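Local structure of CaaX farnesyltransferase beta subunit Ram1 (Aspergillus fumigatus, 4L9P) at residues Y368-G373 and A437-S442; G419-K424 and Y432-A437. The protein is the zinc-binding beta subunit of a farnesyltransferase that probably transfers a farnesyl group from farnesyl diphosphate to a cysteine near the C-terminus of target proteins. All coordinates share one frame; numbering follows the deposited sequence.

Contact 1: residues Y368-G373 and A437-S442. With FII ([(3,7,11-trimethyl-dodeca-2,6,10-trienyloxycarbamoyl)-methyl]-phosphonic acid), chain Q.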
# COMPACT_ATOMS: atom_id res chain seq x y z
N TYR B 368 -3.52 -6.54 4.94
CA TYR B 368 -3.10 -5.32 5.63
C TYR B 368 -2.43 -5.66 6.97
O TYR B 368 -1.89 -4.77 7.60
CB TYR B 368 -4.27 -4.31 5.81
CG TYR B 368 -4.83 -3.88 4.44
CD1 TYR B 368 -3.94 -3.50 3.43
CD2 TYR B 368 -6.17 -3.97 4.18
CE1 TYR B 368 -4.43 -3.15 2.12
CE2 TYR B 368 -6.69 -3.62 2.92
CZ TYR B 368 -5.78 -3.26 1.91
OH TYR B 368 -6.26 -2.91 0.67
N SER B 369 -2.53 -6.93 7.40
CA SER B 369 -1.75 -7.30 8.58
C SER B 369 -0.28 -6.98 8.36
O SER B 369 0.43 -6.57 9.32
CB SER B 369 -1.89 -8.81 8.82
OG SER B 369 -3.26 -9.14 8.88
N HIS B 370 0.22 -7.07 7.11
CA HIS B 370 1.51 -6.54 6.76
C HIS B 370 1.48 -5.07 6.41
O HIS B 370 2.16 -4.24 7.06
CB HIS B 370 2.12 -7.29 5.60
CG HIS B 370 3.29 -6.55 5.03
ND1 HIS B 370 4.43 -6.29 5.79
CD2 HIS B 370 3.47 -5.95 3.82
CE1 HIS B 370 5.26 -5.55 5.05
NE2 HIS B 370 4.71 -5.32 3.86
N TRP B 371 0.64 -4.65 5.45
CA TRP B 371 0.85 -3.26 4.94
C TRP B 371 0.60 -2.24 6.05
O TRP B 371 1.35 -1.26 6.15
CB TRP B 371 -0.07 -2.96 3.75
CG TRP B 371 0.13 -3.92 2.59
CD1 TRP B 371 -0.76 -4.85 2.11
CD2 TRP B 371 1.32 -4.07 1.81
NE1 TRP B 371 -0.20 -5.58 1.08
CE2 TRP B 371 1.08 -5.13 0.87
CE3 TRP B 371 2.54 -3.41 1.80
CZ2 TRP B 371 2.07 -5.56 -0.03
CZ3 TRP B 371 3.52 -3.84 0.91
CH2 TRP B 371 3.26 -4.90 -0.01
N VAL B 372 -0.48 -2.42 6.84
CA VAL B 372 -0.71 -1.53 7.97
C VAL B 372 0.13 -2.00 9.17
O VAL B 372 0.77 -1.18 9.83
CB VAL B 372 -2.21 -1.47 8.31
CG1 VAL B 372 -2.45 -0.73 9.61
CG2 VAL B 372 -2.97 -0.79 7.15
N GLY B 373 0.15 -3.32 9.46
CA GLY B 373 0.81 -3.81 10.69
C GLY B 373 2.27 -3.38 10.74
O GLY B 373 2.77 -2.94 11.79
N ALA B 437 -0.65 -12.29 5.60
CA ALA B 437 -1.23 -12.58 6.92
C ALA B 437 -0.17 -13.20 7.84
O ALA B 437 -0.10 -12.81 9.01
CB ALA B 437 -2.40 -13.53 6.80
N LEU B 438 0.68 -14.09 7.31
CA LEU B 438 1.76 -14.64 8.13
C LEU B 438 2.75 -13.56 8.54
O LEU B 438 3.25 -13.54 9.65
CB LEU B 438 2.46 -15.79 7.41
CG LEU B 438 1.59 -17.06 7.24
CD1 LEU B 438 2.35 -18.00 6.29
CD2 LEU B 438 1.35 -17.75 8.57
N THR B 439 3.05 -12.64 7.62
CA THR B 439 4.02 -11.58 7.90
C THR B 439 3.50 -10.73 9.07
O THR B 439 4.22 -10.41 10.02
CB THR B 439 4.24 -10.73 6.64
OG1 THR B 439 4.91 -11.50 5.64
CG2 THR B 439 5.12 -9.55 6.97
N GLY B 440 2.21 -10.37 9.03
CA GLY B 440 1.62 -9.61 10.12
C GLY B 440 1.55 -10.37 11.43
O GLY B 440 1.78 -9.75 12.47
N LEU B 441 1.27 -11.68 11.39
CA LEU B 441 1.29 -12.45 12.62
C LEU B 441 2.72 -12.42 13.20
O LEU B 441 2.90 -12.30 14.41
CB LEU B 441 0.85 -13.86 12.29
CG LEU B 441 0.80 -14.77 13.58
CD1 LEU B 441 -0.12 -14.23 14.71
CD2 LEU B 441 0.35 -16.17 13.10
N SER B 442 3.73 -12.51 12.33
CA SER B 442 5.11 -12.46 12.86
C SER B 442 5.35 -11.12 13.54
O SER B 442 5.96 -11.06 14.62
CB SER B 442 6.13 -12.75 11.77
OG SER B 442 7.43 -12.70 12.38
C1 FII Q . 5.37 -3.22 -2.70
C2 FII Q . 3.99 -3.14 -3.30
C6 FII Q . 3.91 -3.49 -4.73
C10 FII Q . 2.96 -2.38 -2.58
C11 FII Q . 1.55 -2.13 -3.12
C12 FII Q . 0.61 -3.16 -2.42
C15 FII Q . -0.89 -2.86 -2.43
C18 FII Q . -1.85 -3.84 -1.77
C22 FII Q . -1.34 -1.87 -3.46
C23 FII Q . -2.73 -1.30 -3.21
C24 FII Q . -3.22 -0.54 -4.38
C27 FII Q . -4.71 -0.38 -4.31
C30 FII Q . -5.19 0.86 -3.58
C34 FII Q . -5.45 -0.98 -5.45
C35 FII Q . -6.91 -0.69 -5.71
O36 FII Q . -7.70 -1.85 -5.52
N42 FII Q . -7.59 -2.45 -4.29
C43 FII Q . -8.67 -2.13 -3.44
O44 FII Q . -9.59 -1.36 -3.72
C45 FII Q . -8.60 -2.86 -2.11
P46 FII Q . -9.30 -1.89 -0.68
O49 FII Q . -8.72 -0.53 -0.78
O50 FII Q . -10.79 -1.97 -0.75
O51 FII Q . -8.75 -2.67 0.53
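A437 meets S369 at the backbone edge of its helix: its CA lies 4.3 Å from S369 CB, while its own methyl is directed away. The S369 hydroxyl takes no part, being hydrogen-bonded to G366 O. T439 comes after, its CB directed toward 368-373. CG2 stands anti to the backbone N of T439, which carries it to 3.5 Å from H370 ND1, obliquely to the imidazole; the two side chains run side by side in the same direction. Both polar ends are held outside this pair, T439 OG1 by C435 O and H370 ND1 by N374. G440 comes next, its CA 4.4 Å from S369 CA, a close helix-to-helix approach at a glycine that joins helix 368-371 to helix 431-444 inside the alpha-alpha toroid. Having no side chain, it lets its CA settle 3.4 Å from S369 O and 3.8 Å from S369 CB. This is van der Waals packing over a small interface of 187 Å², and it seats the short helix whose far side serves the ligand. There Y368 OH donates to phosphonate O51 of the isoprenoid analogue FII at 2.5 Å, with O51 in the plane of the phenol ring, and K362, R359 and H311 also bond this ligand. W371 is sandwiched: FII C12 lies 3.7 Å above one face, and H370 CD2 lies 3.3 Å above the opposite face, each offset toward the rim. H370 therefore bridges T439 and the lipid-binding indole. Around the pair, helix 403-413 packs on S369 through L406 and I410, and L164 of helix 151-164 covers T439.

Contact 2: residues G419-K424 and Y432-A437. With ZN (zinc ion), chain J.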
# COMPACT_ATOMS: atom_id res chain seq x y z
N GLY B 419 -5.92 -25.15 4.02
CA GLY B 419 -4.60 -24.52 3.94
C GLY B 419 -4.63 -23.21 3.18
O GLY B 419 -5.50 -22.99 2.32
N GLY B 420 -3.65 -22.36 3.51
CA GLY B 420 -3.65 -21.01 2.95
C GLY B 420 -4.40 -20.06 3.88
O GLY B 420 -5.30 -20.44 4.67
N LEU B 421 -4.07 -18.78 3.73
CA LEU B 421 -4.84 -17.74 4.43
C LEU B 421 -5.48 -16.81 3.40
O LEU B 421 -5.11 -16.80 2.21
CB LEU B 421 -3.99 -16.93 5.44
CG LEU B 421 -3.53 -17.84 6.65
CD1 LEU B 421 -2.13 -18.48 6.35
CD2 LEU B 421 -3.49 -17.01 7.96
N ARG B 422 -6.46 -16.06 3.87
CA ARG B 422 -7.35 -15.30 2.98
C ARG B 422 -7.50 -13.87 3.46
O ARG B 422 -7.20 -13.49 4.61
CB ARG B 422 -8.72 -16.02 2.92
CG ARG B 422 -9.41 -16.07 4.30
CD ARG B 422 -10.65 -16.99 4.29
NE ARG B 422 -11.16 -17.15 5.65
CZ ARG B 422 -11.65 -18.30 6.11
NH1 ARG B 422 -11.82 -19.33 5.27
NH2 ARG B 422 -12.04 -18.38 7.38
N ASP B 423 -8.07 -13.08 2.54
CA ASP B 423 -8.45 -11.71 2.85
C ASP B 423 -9.42 -11.61 4.01
O ASP B 423 -9.18 -10.96 5.02
CB ASP B 423 -8.99 -11.14 1.49
CG ASP B 423 -9.93 -9.95 1.60
OD1 ASP B 423 -10.17 -9.40 2.66
OD2 ASP B 423 -10.45 -9.53 0.51
N LYS B 424 -10.50 -12.36 3.88
CA LYS B 424 -11.56 -12.33 4.89
C LYS B 424 -12.43 -13.56 4.68
O LYS B 424 -12.34 -14.19 3.64
CB LYS B 424 -12.39 -11.01 4.80
CG LYS B 424 -13.17 -10.87 3.47
CD LYS B 424 -14.14 -9.62 3.55
CE LYS B 424 -13.46 -8.30 3.84
NZ LYS B 424 -12.46 -7.90 2.73
N TYR B 432 -0.56 -14.69 -1.96
CA TYR B 432 -0.35 -13.28 -1.55
C TYR B 432 -0.95 -13.07 -0.16
O TYR B 432 -0.25 -12.53 0.76
CB TYR B 432 -1.00 -12.33 -2.59
CG TYR B 432 -1.23 -10.93 -2.15
CD1 TYR B 432 -0.23 -9.94 -2.28
CD2 TYR B 432 -2.45 -10.58 -1.56
CE1 TYR B 432 -0.46 -8.64 -1.84
CE2 TYR B 432 -2.69 -9.28 -1.13
CZ TYR B 432 -1.70 -8.31 -1.26
OH TYR B 432 -1.97 -7.04 -0.77
N HIS B 433 -2.22 -13.46 0.04
CA HIS B 433 -2.85 -13.32 1.35
C HIS B 433 -2.18 -14.23 2.39
O HIS B 433 -2.13 -13.86 3.57
CB HIS B 433 -4.36 -13.53 1.25
CG HIS B 433 -5.02 -12.30 0.69
ND1 HIS B 433 -5.40 -12.18 -0.63
CD2 HIS B 433 -5.29 -11.11 1.30
CE1 HIS B 433 -5.86 -10.93 -0.83
NE2 HIS B 433 -5.79 -10.27 0.32
N THR B 434 -1.69 -15.38 1.98
CA THR B 434 -1.01 -16.28 2.90
C THR B 434 0.30 -15.63 3.35
O THR B 434 0.59 -15.53 4.57
CB THR B 434 -0.72 -17.64 2.21
OG1 THR B 434 -1.96 -18.22 1.83
CG2 THR B 434 0.02 -18.57 3.17
N CYS B 435 1.12 -15.15 2.40
CA CYS B 435 2.33 -14.46 2.80
C CYS B 435 2.09 -13.29 3.78
O CYS B 435 2.77 -13.16 4.83
CB CYS B 435 3.02 -13.93 1.52
SG CYS B 435 4.45 -12.86 1.79
N TYR B 436 1.17 -12.39 3.40
CA TYR B 436 1.06 -11.16 4.19
C TYR B 436 0.29 -11.34 5.51
O TYR B 436 0.62 -10.64 6.47
CB TYR B 436 0.52 -10.00 3.34
CG TYR B 436 1.58 -9.59 2.31
CD1 TYR B 436 2.88 -9.20 2.70
CD2 TYR B 436 1.29 -9.63 0.95
CE1 TYR B 436 3.84 -8.79 1.79
CE2 TYR B 436 2.25 -9.24 0.04
CZ TYR B 436 3.51 -8.82 0.42
OH TYR B 436 4.47 -8.45 -0.51
N ALA B 437 -0.65 -12.29 5.60
CA ALA B 437 -1.23 -12.58 6.92
C ALA B 437 -0.17 -13.20 7.84
O ALA B 437 -0.10 -12.81 9.01
CB ALA B 437 -2.40 -13.53 6.80
ZN ZN J . -5.97 -8.25 0.46
O HOH W 1 -4.58 -12.37 4.35
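T434 OG1 is gripped twice: L421 N donates to it over 2.9 Å in a nearly straight bond (171°), and the hydroxyl also bonds D430 O, one turn back. With OG1 anti to its carbonyl carbon (chi1 -61°), T434 can satisfy the helix and the loop 419-424 together. G420 CA also touches this oxygen, at 3.4 Å, with no side chain of its own between loop and helix. L421 then straddles the helix surface, crossing the T434 side chain at about a right angle; CD1 meets T434 CG2 at 3.8 Å, while the other branch, CD2, reaches A437 CB at the same distance. Toward the zinc, a water donates to H433 O at 3.0 Å and only weakly to R422 O, bridging loop and helix. H433 binds the metal through NE2 at 2.0 Å; D365, C367 and the bound peptide supply the remaining ligand atoms. Its imidazole is clamped between D423 and Y432. D423 CB makes a CH-pi contact, 3.8 Å from the ring centroid and 22° off the normal, and through this contact D423 is a second-shell neighbour of the zinc; Y432 CD2 lies over the opposite face. This sandwich would limit rotation of the zinc-bound ring. The D423 carboxylate itself turns to K424, whose NZ forms a salt bridge with OD1 on its syn side, 2.7 Å away. Helix 126-135 packs on L421 and T434, helix 403-413 meets L421 and K424, and helix 151-164 covers C435 and Y436.

In the fold
Along the chain the order is 368-373, 419-424, 432-437 and 437-442, so contact 2 is nested inside the loop closed by contact 1. The two centres are 10 Å apart, and both contacts use successive parts of helix 431-444, sharing A437. They also touch directly: W371 NE1 lies 3.0 Å from Y432 OH, a probable hydrogen bond, and Y436 packs against H370 and W371. Within the prenyltransferase alpha-alpha toroid domain, helix 431-444 carries both Y432 of the FII pocket and the zinc ligand H433, and packs against the short helix 368-371 that holds Y368 and W371, consistent with bringing the lipid and the peptide thiol together for farnesyl transfer.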